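Local coordinates for putative citrate lyase, alfa subunit (Streptococcus mutans, PDB 2HJ0), which is probably a citrate lyase alpha subunit of the CitF family, an alpha/beta protein built on two mixed beta sheets flanked by helices, at residues H148-A156 with Y192-A200; E238-R246 with Q329-V337. All blocks are in the same frame, centred on the assembly; numbering follows the deposited sequence.

Overall arrangement
Interaction 1 joins two helices beside the ten-strand mixed sheet and is largely buried, its centre about 13 Å from the centre of the chain. Interaction 2 lies at the surface, about 17 Å from that centre, where residues 238-246 rest on the start of helix 333-341, which belongs with the nine-strand sheet. The two centres are about 24 Å apart, yet the contacts meet: Tyr192 OH of interaction 1 is 3.2 Å from Gln329 OE1 of interaction 2, a probable hydrogen bond. A bound citric acid molecule, probably from the crystallisation liquor, comes within about 3 Å of the His148 side chain and may mark a pocket beside interaction 1.

Interaction 1. Residues H148-A156 with Y192-A200; sequences HGGRARAIA and YAMIDAKYA
Arg151 and Asp196 meet end-on in a bidentate salt bridge. NH1 of Arg151 donates to OD1 of Asp196 at 2.8 Å, and Arg151 NH2 reaches Asp196 OD2 at 3.1 Å. Both oxygens are approached from their syn sides, and the guanidinium and carboxylate planes lie within 8° of each other, so the two flat groups are nearly coplanar. The arginine chain is extended from CG to NE, spanning the gap between helices. Farther along, CD1 of Ile195 settles against Ala152, 3.5 Å from its CB; with CG1 opposite the backbone nitrogen (chi1 176°), the isoleucine's longer branch is the one sent across. Ile155 uses its CG2 methyl instead, placing it 3.4 Å from CB of Tyr199, while the tyrosine ring has CA of Ala156 over one face. At the other end the rings of His148 and Tyr192 meet obliquely, centroids 4.4 Å apart, and Tyr192 OH sits over one face of the imidazole near its rim.

The two helices that carry these side chains run almost parallel (7°), their axes 10.6 Å apart at closest approach, in the helical layer packed against the ten-strand sheet. Ala193, Asp196 and Ala197 also pack on Leu167 of strand 164-169. In the second shell, Ser68 OG hydrogen-bonds to Asp196 OD2 and the Ala98 carbonyl takes a bond from Arg151 NH2, which probably helps to hold both charged groups in their rotation. Tyr199 OH is held by Glu33, the Tyr192 ring is stacked on His71, and Tyr192 OH is probably hydrogen-bonded to Gln329 OE1.

Because the arginine and the aspartate are both buried, their opposite charges probably compensate each other.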
# COMPACT_ATOMS: atom_id res chain seq x y z
N HIS A 148 1.54 -19.65 2.72
CA HIS A 148 1.72 -18.19 2.73
C HIS A 148 0.44 -17.51 2.25
O HIS A 148 0.03 -16.49 2.80
CB HIS A 148 2.91 -17.76 1.86
CG HIS A 148 4.23 -18.23 2.38
ND1 HIS A 148 4.53 -18.25 3.73
CD2 HIS A 148 5.33 -18.68 1.74
CE1 HIS A 148 5.76 -18.70 3.89
NE2 HIS A 148 6.27 -18.97 2.70
N GLY A 149 -0.19 -18.08 1.22
CA GLY A 149 -1.43 -17.52 0.73
C GLY A 149 -2.56 -17.70 1.74
O GLY A 149 -3.37 -16.79 1.96
N GLY A 150 -2.61 -18.88 2.37
CA GLY A 150 -3.65 -19.14 3.36
C GLY A 150 -3.62 -18.14 4.51
O GLY A 150 -4.67 -17.70 4.99
N ARG A 151 -2.42 -17.80 4.95
CA ARG A 151 -2.26 -16.85 6.04
C ARG A 151 -2.77 -15.49 5.59
O ARG A 151 -3.48 -14.79 6.31
CB ARG A 151 -0.79 -16.75 6.44
CG ARG A 151 -0.51 -15.73 7.53
CD ARG A 151 0.96 -15.69 7.86
NE ARG A 151 1.22 -14.99 9.11
CZ ARG A 151 1.25 -13.67 9.23
NH1 ARG A 151 1.04 -12.89 8.17
NH2 ARG A 151 1.48 -13.13 10.42
N ALA A 152 -2.39 -15.11 4.38
CA ALA A 152 -2.83 -13.84 3.84
C ALA A 152 -4.36 -13.90 3.69
O ALA A 152 -5.04 -12.94 4.03
CB ALA A 152 -2.16 -13.57 2.50
N ARG A 153 -4.89 -15.02 3.21
CA ARG A 153 -6.34 -15.15 3.05
C ARG A 153 -7.03 -15.01 4.40
O ARG A 153 -7.96 -14.21 4.54
CB ARG A 153 -6.72 -16.49 2.44
CG ARG A 153 -8.23 -16.65 2.22
CD ARG A 153 -8.73 -18.02 2.66
NE ARG A 153 -8.69 -18.19 4.12
CZ ARG A 153 -8.05 -19.17 4.74
NH1 ARG A 153 -7.40 -20.09 4.04
NH2 ARG A 153 -8.07 -19.26 6.06
N ALA A 154 -6.58 -15.77 5.39
CA ALA A 154 -7.19 -15.71 6.73
C ALA A 154 -7.20 -14.31 7.32
O ALA A 154 -8.24 -13.85 7.79
CB ALA A 154 -6.48 -16.65 7.68
N ILE A 155 -6.06 -13.63 7.29
CA ILE A 155 -5.99 -12.29 7.84
C ILE A 155 -6.94 -11.34 7.12
O ILE A 155 -7.61 -10.54 7.76
CB ILE A 155 -4.55 -11.77 7.80
CG1 ILE A 155 -3.66 -12.69 8.64
CG2 ILE A 155 -4.48 -10.33 8.32
CD1 ILE A 155 -2.21 -12.30 8.71
N ALA A 156 -7.03 -11.46 5.81
CA ALA A 156 -7.91 -10.57 5.06
C ALA A 156 -9.39 -10.89 5.23
O ALA A 156 -10.23 -10.00 5.19
CB ALA A 156 -7.53 -10.60 3.60
N TYR A 192 6.08 -10.61 3.85
CA TYR A 192 5.22 -11.26 4.83
C TYR A 192 4.84 -10.24 5.90
O TYR A 192 3.70 -10.22 6.35
CB TYR A 192 5.91 -12.48 5.45
CG TYR A 192 6.30 -13.54 4.43
CD1 TYR A 192 5.36 -14.05 3.53
CD2 TYR A 192 7.62 -13.99 4.32
CE1 TYR A 192 5.73 -14.96 2.53
CE2 TYR A 192 8.01 -14.90 3.33
CZ TYR A 192 7.06 -15.38 2.44
OH TYR A 192 7.45 -16.24 1.43
N ALA A 193 5.75 -9.36 6.29
CA ALA A 193 5.43 -8.36 7.31
C ALA A 193 4.48 -7.27 6.81
O ALA A 193 3.68 -6.73 7.58
CB ALA A 193 6.70 -7.73 7.84
N MSE A 194 4.57 -6.95 5.53
CA MSE A 194 3.72 -5.90 4.96
C MSE A 194 2.23 -6.14 5.13
O MSE A 194 1.46 -5.20 5.26
CB MSE A 194 4.03 -5.68 3.48
CG MSE A 194 5.28 -4.85 3.23
SE MSE A 194 5.99 -5.02 1.44
CE MSE A 194 5.30 -3.40 0.65
N ILE A 195 1.83 -7.40 5.12
CA ILE A 195 0.42 -7.69 5.28
C ILE A 195 0.03 -7.52 6.74
O ILE A 195 -1.06 -7.05 7.03
CB ILE A 195 0.10 -9.10 4.80
CG1 ILE A 195 -1.36 -9.42 5.06
CG2 ILE A 195 1.00 -10.10 5.48
CD1 ILE A 195 -1.76 -10.75 4.51
N ASP A 196 0.92 -7.89 7.65
CA ASP A 196 0.64 -7.73 9.06
C ASP A 196 0.36 -6.28 9.39
O ASP A 196 -0.64 -5.96 9.99
CB ASP A 196 1.83 -8.17 9.90
CG ASP A 196 1.96 -9.67 9.95
OD1 ASP A 196 1.92 -10.31 8.88
OD2 ASP A 196 2.12 -10.21 11.07
N ALA A 197 1.26 -5.40 8.99
CA ALA A 197 1.11 -3.99 9.30
C ALA A 197 -0.11 -3.37 8.65
O ALA A 197 -0.53 -2.28 9.02
CB ALA A 197 2.35 -3.23 8.89
N LYS A 198 -0.66 -4.07 7.68
CA LYS A 198 -1.82 -3.56 6.96
C LYS A 198 -3.15 -3.96 7.61
O LYS A 198 -4.11 -3.21 7.57
CB LYS A 198 -1.74 -4.06 5.52
CG LYS A 198 -2.85 -3.64 4.61
CD LYS A 198 -2.51 -4.04 3.16
CE LYS A 198 -1.15 -3.43 2.72
NZ LYS A 198 -0.69 -3.79 1.33
N TYR A 199 -3.19 -5.13 8.24
CA TYR A 199 -4.42 -5.58 8.87
C TYR A 199 -4.44 -5.63 10.39
O TYR A 199 -5.50 -5.74 10.99
CB TYR A 199 -4.77 -6.96 8.32
CG TYR A 199 -5.15 -6.91 6.87
CD1 TYR A 199 -6.41 -6.46 6.48
CD2 TYR A 199 -4.24 -7.30 5.89
CE1 TYR A 199 -6.76 -6.41 5.12
CE2 TYR A 199 -4.57 -7.25 4.54
CZ TYR A 199 -5.83 -6.81 4.16
OH TYR A 199 -6.16 -6.76 2.82
N ALA A 200 -3.27 -5.57 11.01
CA ALA A 200 -3.18 -5.62 12.47
C ALA A 200 -3.75 -4.35 13.10
O ALA A 200 -3.71 -3.28 12.49
CB ALA A 200 -1.72 -5.82 12.90

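Interaction 2. Residues E238-R246 with Q329-V337; sequences EGIAKGATR and QDFDHPSAV
Ile240 and Ala244 come nearest to His333 and Asp332 respectively, CA to CA 5.7 Å and 5.5 Å, as residues 238-246, a weakly bonded helical turn followed by loop, pass the beginning of helix 333-341. Much of this segment, from Glu238 to Gly243, is poorly ordered, and its side of the meeting is made largely by backbone. The carbonyl oxygens of Ile240 and Lys242 lie near CB of His333, the latter at 3.5 Å. His333 turns its ring opposite the backbone nitrogen (chi1 -180°), and CG2 of Val337, one helical turn on, lies over one ring face. Asp332 is the N-cap of the helix: its OD2 accepts from Ser335 N at 3.1 Å, the donor standing above the carboxylate plane. Helix 333-341 is the link of a beta-alpha-beta crossover between the parallel strands 322-327 and 346-348 of the nine-strand sheet. Asp332 OD1 accepts a hydrogen bond from the backbone N of Asn311, at the start of helix 311-318. That carboxylate oxygen also lies against the methyl of Ala244, 3.6 Å from CB. The same CB packs on the ring of Pro334, 3.5 Å from its CG, and the proline CD adjoins the backbone of Gly243.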
# COMPACT_ATOMS: atom_id res chain seq x y z
N GLU A 238 26.21 -11.63 10.61
CA GLU A 238 26.48 -12.40 9.40
C GLU A 238 25.31 -13.30 9.01
O GLU A 238 25.34 -13.94 7.96
CB GLU A 238 27.76 -13.23 9.56
CG GLU A 238 28.35 -13.24 10.96
CD GLU A 238 27.43 -13.88 11.97
OE1 GLU A 238 27.79 -13.93 13.16
OE2 GLU A 238 26.33 -14.34 11.57
N GLY A 239 24.28 -13.34 9.85
CA GLY A 239 23.12 -14.17 9.57
C GLY A 239 22.36 -13.75 8.32
O GLY A 239 21.34 -14.35 7.97
N ILE A 240 22.86 -12.72 7.64
CA ILE A 240 22.23 -12.21 6.42
C ILE A 240 23.23 -11.33 5.66
O ILE A 240 22.95 -10.87 4.54
CB ILE A 240 20.95 -11.37 6.76
CG1 ILE A 240 20.18 -11.02 5.48
CG2 ILE A 240 21.34 -10.11 7.52
CD1 ILE A 240 19.55 -12.20 4.76
N ALA A 241 24.40 -11.11 6.25
CA ALA A 241 25.43 -10.29 5.61
C ALA A 241 26.44 -11.15 4.85
O ALA A 241 27.43 -10.64 4.34
CB ALA A 241 26.15 -9.44 6.66
N LYS A 242 26.16 -12.45 4.78
CA LYS A 242 27.03 -13.40 4.10
C LYS A 242 26.99 -13.20 2.58
O LYS A 242 26.90 -12.07 2.10
CB LYS A 242 26.62 -14.84 4.45
CG LYS A 242 27.70 -15.88 4.20
CD LYS A 242 28.95 -15.56 5.01
CE LYS A 242 30.10 -16.51 4.69
NZ LYS A 242 31.33 -16.19 5.48
N GLY A 243 27.06 -14.29 1.82
CA GLY A 243 27.05 -14.21 0.37
C GLY A 243 25.96 -15.04 -0.29
O GLY A 243 25.00 -15.45 0.36
N ALA A 244 26.12 -15.30 -1.58
CA ALA A 244 25.14 -16.08 -2.33
C ALA A 244 25.43 -17.56 -2.27
O ALA A 244 26.56 -17.97 -2.02
CB ALA A 244 25.13 -15.63 -3.77
N THR A 245 24.41 -18.38 -2.49
CA THR A 245 24.62 -19.82 -2.45
C THR A 245 24.68 -20.36 -3.87
O THR A 245 23.69 -20.34 -4.60
CB THR A 245 23.51 -20.54 -1.66
OG1 THR A 245 23.48 -20.04 -0.31
CG2 THR A 245 23.79 -22.05 -1.63
N ARG A 246 25.86 -20.83 -4.26
CA ARG A 246 26.06 -21.36 -5.60
C ARG A 246 25.28 -22.65 -5.80
O ARG A 246 24.77 -23.23 -4.84
CB ARG A 246 27.56 -21.60 -5.85
CG ARG A 246 27.94 -21.86 -7.32
CD ARG A 246 27.62 -20.66 -8.23
NE ARG A 246 28.01 -20.86 -9.63
CZ ARG A 246 29.27 -20.99 -10.05
NH1 ARG A 246 30.28 -20.93 -9.19
NH2 ARG A 246 29.51 -21.16 -11.35
N GLN A 329 10.28 -12.55 -0.81
CA GLN A 329 11.26 -12.91 0.19
C GLN A 329 12.62 -13.22 -0.45
O GLN A 329 12.70 -13.89 -1.47
CB GLN A 329 10.78 -14.12 0.99
CG GLN A 329 11.90 -14.82 1.68
CD GLN A 329 11.42 -15.92 2.57
OE1 GLN A 329 10.51 -16.68 2.20
NE2 GLN A 329 12.03 -16.03 3.74
N ASP A 330 13.68 -12.71 0.17
CA ASP A 330 15.02 -12.94 -0.34
C ASP A 330 15.67 -14.08 0.41
O ASP A 330 15.44 -14.25 1.60
CB ASP A 330 15.86 -11.69 -0.18
CG ASP A 330 15.40 -10.59 -1.06
OD1 ASP A 330 15.07 -9.50 -0.54
OD2 ASP A 330 15.36 -10.81 -2.29
N PHE A 331 16.49 -14.85 -0.29
CA PHE A 331 17.17 -15.99 0.33
C PHE A 331 18.70 -15.86 0.44
O PHE A 331 19.39 -16.84 0.72
CB PHE A 331 16.79 -17.27 -0.42
CG PHE A 331 15.48 -17.86 0.02
CD1 PHE A 331 15.45 -18.96 0.87
CD2 PHE A 331 14.27 -17.32 -0.40
CE1 PHE A 331 14.23 -19.51 1.29
CE2 PHE A 331 13.05 -17.86 0.01
CZ PHE A 331 13.04 -18.95 0.86
N ASP A 332 19.22 -14.65 0.23
CA ASP A 332 20.65 -14.39 0.37
C ASP A 332 20.92 -12.89 0.24
O ASP A 332 20.17 -12.17 -0.41
CB ASP A 332 21.48 -15.18 -0.66
CG ASP A 332 21.11 -14.86 -2.08
OD1 ASP A 332 21.60 -15.57 -2.98
OD2 ASP A 332 20.34 -13.91 -2.31
N HIS A 333 21.99 -12.43 0.87
CA HIS A 333 22.31 -11.01 0.85
C HIS A 333 22.28 -10.34 -0.52
O HIS A 333 21.65 -9.30 -0.71
CB HIS A 333 23.67 -10.78 1.50
CG HIS A 333 24.09 -9.34 1.53
ND1 HIS A 333 23.37 -8.38 2.20
CD2 HIS A 333 25.11 -8.70 0.92
CE1 HIS A 333 23.93 -7.20 2.00
NE2 HIS A 333 24.98 -7.36 1.23
N PRO A 334 22.95 -10.93 -1.52
CA PRO A 334 22.95 -10.34 -2.86
C PRO A 334 21.55 -10.08 -3.43
O PRO A 334 21.33 -9.07 -4.10
CB PRO A 334 23.77 -11.33 -3.69
CG PRO A 334 23.56 -12.62 -2.98
CD PRO A 334 23.64 -12.23 -1.53
N SER A 335 20.60 -10.99 -3.17
CA SER A 335 19.24 -10.78 -3.66
C SER A 335 18.60 -9.62 -2.94
O SER A 335 17.86 -8.83 -3.54
CB SER A 335 18.38 -12.02 -3.46
OG SER A 335 18.73 -13.02 -4.39
N ALA A 336 18.86 -9.49 -1.65
CA ALA A 336 18.29 -8.39 -0.92
C ALA A 336 18.92 -7.12 -1.48
O ALA A 336 18.24 -6.12 -1.66
CB ALA A 336 18.58 -8.54 0.55
N VAL A 337 20.21 -7.16 -1.78
CA VAL A 337 20.88 -5.98 -2.31
C VAL A 337 20.28 -5.55 -3.63
O VAL A 337 20.04 -4.36 -3.86
CB VAL A 337 22.37 -6.23 -2.48
CG1 VAL A 337 23.04 -5.03 -3.15
CG2 VAL A 337 23.00 -6.49 -1.10